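Local atomic coordinates of periplasmic protein (Legionella pneumophila subsp. pneumophila, PDB entry 4FGQ), a protein that acts as a calcium-dependent periplasmic protease, probably a cysteine proteinase of the bacterial transglutaminase-like family that cuts target proteins in the periplasm. Residues G32-I35 against D36-K40; V100-S104 against D105-I109. One frame throughout, in Å; residues are numbered along the deposited sequence.

Contact 1: G32-I35 against D36-K40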
loop_
_atom_site.group_PDB
_atom_site.type_symbol
_atom_site.label_atom_id
_atom_site.label_comp_id
_atom_site.label_asym_id
_atom_site.label_seq_id
_atom_site.Cartn_x
_atom_site.Cartn_y
_atom_site.Cartn_z
ATOM N N GLY A 32 13.122 -5.096 -5.190
ATOM C CA GLY A 32 13.496 -4.831 -6.571
ATOM C C GLY A 32 13.257 -6.043 -7.456
ATOM O O GLY A 32 12.743 -5.910 -8.571
ATOM N N ASN A 33 13.633 -7.229 -6.971
ATOM C CA ASN A 33 13.413 -8.451 -7.741
ATOM C C ASN A 33 11.917 -8.709 -7.946
ATOM O O ASN A 33 11.508 -9.156 -9.021
ATOM C CB ASN A 33 14.096 -9.658 -7.091
ATOM C CG ASN A 33 15.616 -9.585 -7.167
ATOM O OD1 ASN A 33 16.175 -8.831 -7.966
ATOM N ND2 ASN A 33 16.291 -10.384 -6.345
ATOM N N LEU A 34 11.105 -8.411 -6.928
ATOM C CA LEU A 34 9.650 -8.541 -7.035
ATOM C C LEU A 34 9.121 -7.683 -8.173
ATOM O O LEU A 34 8.367 -8.162 -9.040
ATOM C CB LEU A 34 8.974 -8.121 -5.719
ATOM C CG LEU A 34 7.441 -8.048 -5.719
ATOM C CD1 LEU A 34 6.850 -9.434 -5.611
ATOM C CD2 LEU A 34 6.938 -7.167 -4.583
ATOM N N ILE A 35 9.514 -6.412 -8.180
ATOM C CA ILE A 35 9.043 -5.492 -9.223
ATOM C C ILE A 35 9.465 -5.981 -10.605
ATOM O O ILE A 35 8.640 -6.041 -11.514
ATOM C CB ILE A 35 9.525 -4.050 -8.984
ATOM C CG1 ILE A 35 8.830 -3.473 -7.743
ATOM C CG2 ILE A 35 9.215 -3.177 -10.189
ATOM C CD1 ILE A 35 9.444 -2.193 -7.228
ATOM N N ASP A 36 10.730 -6.367 -10.756
ATOM C CA ASP A 36 11.204 -6.875 -12.042
ATOM C C ASP A 36 10.416 -8.101 -12.500
ATOM O O ASP A 36 10.086 -8.233 -13.686
ATOM C CB ASP A 36 12.693 -7.223 -11.969
ATOM C CG ASP A 36 13.587 -6.080 -12.418
ATOM O OD1 ASP A 36 13.084 -5.158 -13.097
ATOM O OD2 ASP A 36 14.797 -6.114 -12.105
ATOM N N SER A 37 10.114 -8.988 -11.556
ATOM C CA SER A 37 9.489 -10.274 -11.861
ATOM C C SER A 37 8.022 -10.129 -12.248
ATOM O O SER A 37 7.468 -10.999 -12.917
ATOM C CB SER A 37 9.612 -11.237 -10.677
ATOM O OG SER A 37 8.653 -10.963 -9.669
ATOM N N LEU A 38 7.398 -9.034 -11.828
ATOM C CA LEU A 38 5.959 -8.861 -12.045
ATOM C C LEU A 38 5.599 -7.994 -13.247
ATOM O O LEU A 38 4.441 -7.946 -13.644
ATOM C CB LEU A 38 5.276 -8.300 -10.793
ATOM C CG LEU A 38 5.237 -9.251 -9.598
ATOM C CD1 LEU A 38 4.579 -8.544 -8.417
ATOM C CD2 LEU A 38 4.482 -10.513 -9.962
ATOM N N LYS A 39 6.573 -7.309 -13.831
ATOM C CA LYS A 39 6.311 -6.575 -15.064
ATOM C C LYS A 39 5.808 -7.525 -16.151
ATOM O O LYS A 39 6.352 -8.618 -16.323
ATOM C CB LYS A 39 7.566 -5.829 -15.522
ATOM C CG LYS A 39 7.946 -4.681 -14.586
ATOM C CD LYS A 39 9.187 -3.952 -15.081
ATOM C CE LYS A 39 9.529 -2.782 -14.166
ATOM N NZ LYS A 39 10.839 -2.151 -14.507
ATOM N N LYS A 40 4.763 -7.109 -16.859
ATOM C CA LYS A 40 4.201 -7.874 -17.978
ATOM C C LYS A 40 3.619 -9.229 -17.552
ATOM O O LYS A 40 3.602 -10.180 -18.332
ATOM C CB LYS A 40 5.236 -8.042 -19.099
ATOM C CG LYS A 40 5.746 -6.713 -19.637
ATOM C CD LYS A 40 6.899 -6.903 -20.612
ATOM C CE LYS A 40 7.394 -5.566 -21.142
ATOM N NZ LYS A 40 6.305 -4.802 -21.805
#
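Leu34 O accepts the hydroxyl OG of Ser37 at 2.9 Å, beside the backbone bonds of the last turn of helix 22-38. With chi1 at 79°, OG lies between its own backbone N and carbonyl carbon, folded back on the preceding turn; a small hydroxyl suits this exposed site, since it bonds to the helix itself. The regular i to i+4 pattern holds from Asp36 N to Gly32 O, 3.0 Å and nearly straight at 170°, and from Ser37 N to Asn33 O at 2.9 Å. It weakens from Leu38 onward. Leu38 N reaches Ile35 O at 3.3 Å, from well above the carbonyl plane, and gives Leu34 O only a weak bond; Lys39 N to Ile35 O is weak as well.

On the apolar side, where Ile35 and Leu38 are buried, CD1 of Leu34 meets CD1 of Leu38 at 3.7 Å, the two branched chains crossing at a slant. Lys39 runs extended past Ile35, CE lying 4.0 Å from CG2, so its aliphatic stem adjoins this side while its amine suits the surface. Leu34 and Leu38 lean on helices 43-55 and 86-100, and Ile35 on helices 10-17 and 86-100.

Contact 2: V100-S104 against D105-I109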
loop_
_atom_site.group_PDB
_atom_site.type_symbol
_atom_site.label_atom_id
_atom_site.label_comp_id
_atom_site.label_asym_id
_atom_site.label_seq_id
_atom_site.Cartn_x
_atom_site.Cartn_y
_atom_site.Cartn_z
ATOM N N VAL A 100 4.942 -1.842 -11.175
ATOM C CA VAL A 100 4.956 -3.026 -12.035
ATOM C C VAL A 100 4.030 -2.849 -13.225
ATOM O O VAL A 100 4.005 -3.685 -14.136
ATOM C CB VAL A 100 4.641 -4.358 -11.291
ATOM C CG1 VAL A 100 5.544 -4.538 -10.068
ATOM C CG2 VAL A 100 3.196 -4.424 -10.895
ATOM N N GLY A 101 3.268 -1.760 -13.221
ATOM C CA GLY A 101 2.454 -1.428 -14.374
ATOM C C GLY A 101 0.948 -1.406 -14.212
ATOM O O GLY A 101 0.248 -1.152 -15.185
ATOM N N VAL A 102 0.430 -1.664 -13.014
ATOM C CA VAL A 102 -0.996 -1.445 -12.798
ATOM C C VAL A 102 -1.252 0.063 -12.858
ATOM O O VAL A 102 -0.594 0.824 -12.142
ATOM C CB VAL A 102 -1.452 -1.996 -11.436
ATOM C CG1 VAL A 102 -2.934 -1.725 -11.228
ATOM C CG2 VAL A 102 -1.158 -3.490 -11.348
ATOM N N PRO A 103 -2.190 0.513 -13.716
ATOM C CA PRO A 103 -2.457 1.956 -13.827
ATOM C C PRO A 103 -2.876 2.546 -12.480
ATOM O O PRO A 103 -3.707 1.954 -11.788
ATOM C CB PRO A 103 -3.612 2.016 -14.825
ATOM C CG PRO A 103 -3.412 0.787 -15.679
ATOM C CD PRO A 103 -2.988 -0.264 -14.680
ATOM N N SER A 104 -2.302 3.686 -12.098
ATOM C CA SER A 104 -2.601 4.271 -10.787
ATOM C C SER A 104 -4.076 4.605 -10.628
ATOM O O SER A 104 -4.605 4.570 -9.516
ATOM C CB SER A 104 -1.743 5.514 -10.507
ATOM O OG SER A 104 -2.197 6.202 -9.343
ATOM N N ASP A 105 -4.760 4.914 -11.727
ATOM C CA ASP A 105 -6.177 5.258 -11.578
ATOM C C ASP A 105 -7.060 4.078 -11.155
ATOM O O ASP A 105 -8.187 4.276 -10.702
ATOM C CB ASP A 105 -6.759 6.026 -12.787
ATOM C CG ASP A 105 -6.708 5.238 -14.084
ATOM O OD1 ASP A 105 -7.179 5.778 -15.107
ATOM O OD2 ASP A 105 -6.199 4.097 -14.103
ATOM N N GLN A 106 -6.540 2.858 -11.254
ATOM C CA GLN A 106 -7.294 1.695 -10.776
ATOM C C GLN A 106 -7.028 1.371 -9.319
ATOM O O GLN A 106 -7.559 0.394 -8.796
ATOM C CB GLN A 106 -6.954 0.459 -11.607
ATOM C CG GLN A 106 -7.364 0.602 -13.049
ATOM C CD GLN A 106 -7.145 -0.673 -13.840
ATOM O OE1 GLN A 106 -6.344 -0.707 -14.781
ATOM N NE2 GLN A 106 -7.858 -1.734 -13.461
ATOM N N LEU A 107 -6.178 2.160 -8.678
ATOM C CA LEU A 107 -5.773 1.865 -7.310
ATOM C C LEU A 107 -6.104 3.019 -6.392
ATOM O O LEU A 107 -5.733 4.161 -6.659
ATOM C CB LEU A 107 -4.268 1.592 -7.252
ATOM C CG LEU A 107 -3.790 0.359 -8.022
ATOM C CD1 LEU A 107 -2.287 0.399 -8.181
ATOM C CD2 LEU A 107 -4.203 -0.902 -7.274
ATOM N N ARG A 108 -6.806 2.728 -5.302
ATOM C CA ARG A 108 -7.088 3.764 -4.317
ATOM C C ARG A 108 -6.839 3.237 -2.935
ATOM O O ARG A 108 -7.453 2.252 -2.527
ATOM C CB ARG A 108 -8.531 4.256 -4.441
ATOM C CG ARG A 108 -8.801 4.986 -5.741
ATOM C CD ARG A 108 -10.184 5.571 -5.802
ATOM N NE ARG A 108 -10.449 6.125 -7.131
ATOM C CZ ARG A 108 -11.624 6.616 -7.520
ATOM N NH1 ARG A 108 -12.651 6.626 -6.684
ATOM N NH2 ARG A 108 -11.767 7.087 -8.751
ATOM N N ILE A 109 -5.911 3.876 -2.225
ATOM C CA ILE A 109 -5.673 3.547 -0.834
ATOM C C ILE A 109 -6.921 3.975 -0.069
ATOM O O ILE A 109 -7.385 5.112 -0.212
ATOM C CB ILE A 109 -4.436 4.284 -0.310
ATOM C CG1 ILE A 109 -3.198 3.902 -1.140
ATOM C CG2 ILE A 109 -4.222 3.986 1.175
ATOM C CD1 ILE A 109 -1.997 4.861 -0.951
#
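Pro103 O receives the backbone N of Gln106 at 3.0 Å, and one residue on, Ser104 O receives Leu107 N at the same length. Both are i to i+3 bonds, the mark of a 3-10 turn, and in both the donor stands well above the carbonyl plane. Proline is well suited just before the turn, since its ring restrains phi and its N needs no acceptor.

Two side-chain oxygens approach the Pro103 ring from the same side. OE1 of Gln106 lies 3.4 Å from both CD and CG of Pro103, the two side chains running alongside and pointing the same way, while NE2 bonds to Tyr127 O. On Asp105, chi1 of 62° sets the carboxylate between its backbone N and carbonyl carbon and turns OD2 back to within 3.4 Å of Pro103 CB; an acid fits this exposed corner. Ser104 has two conformers, and in one of them OG is hydrogen-bonded to Tyr94 OH and Glu162 OE2.

The inner side is apolar. CG1 of Val102 meets CD1 of Leu107 at 3.8 Å, the two chains crossing at about a right angle. A chi1 of 179° swings CG1, not CG2, toward the leucine, and compact branched residues fill this buried position without polar groups. Before them Gly101 ends helix 86-100 in a Schellman motif; its phi of 117° crowds the backbone against the preceding carbonyl O for any residue but glycine, which is why glycine suits the site.

The turn thus leads from helix 86-100 into strand 107-114. Val102 and Leu107 rest on Leu97 of that helix, Leu107 also touches Phe126 of strand 119-126, and strand 107-114 runs on between strands 119-126 and 153-159.

Overall arrangement
Both contacts are local and partly buried, each where a helix gives out: contact 1 at the C-terminal end of helix 22-38 and into the loop after it, contact 2 between helix 86-100 and the antiparallel sheet. In contact 1 Ile35 and Leu38 are core, Asp36, Ser37 and Lys39 surface; in contact 2 Val102 and Leu107 are core, Pro103 and Asp105 surface. Contact 1 loosens gradually through weak bonds, whereas contact 2 breaks at a glycine and rewinds as a 3-10 turn. Their apolar pairs serve different joints, helix on helix and helix on sheet. The two meet at Val100, whose CG1 lies 3.7 Å from Ile35 CA and 3.8 Å from Leu38 CB.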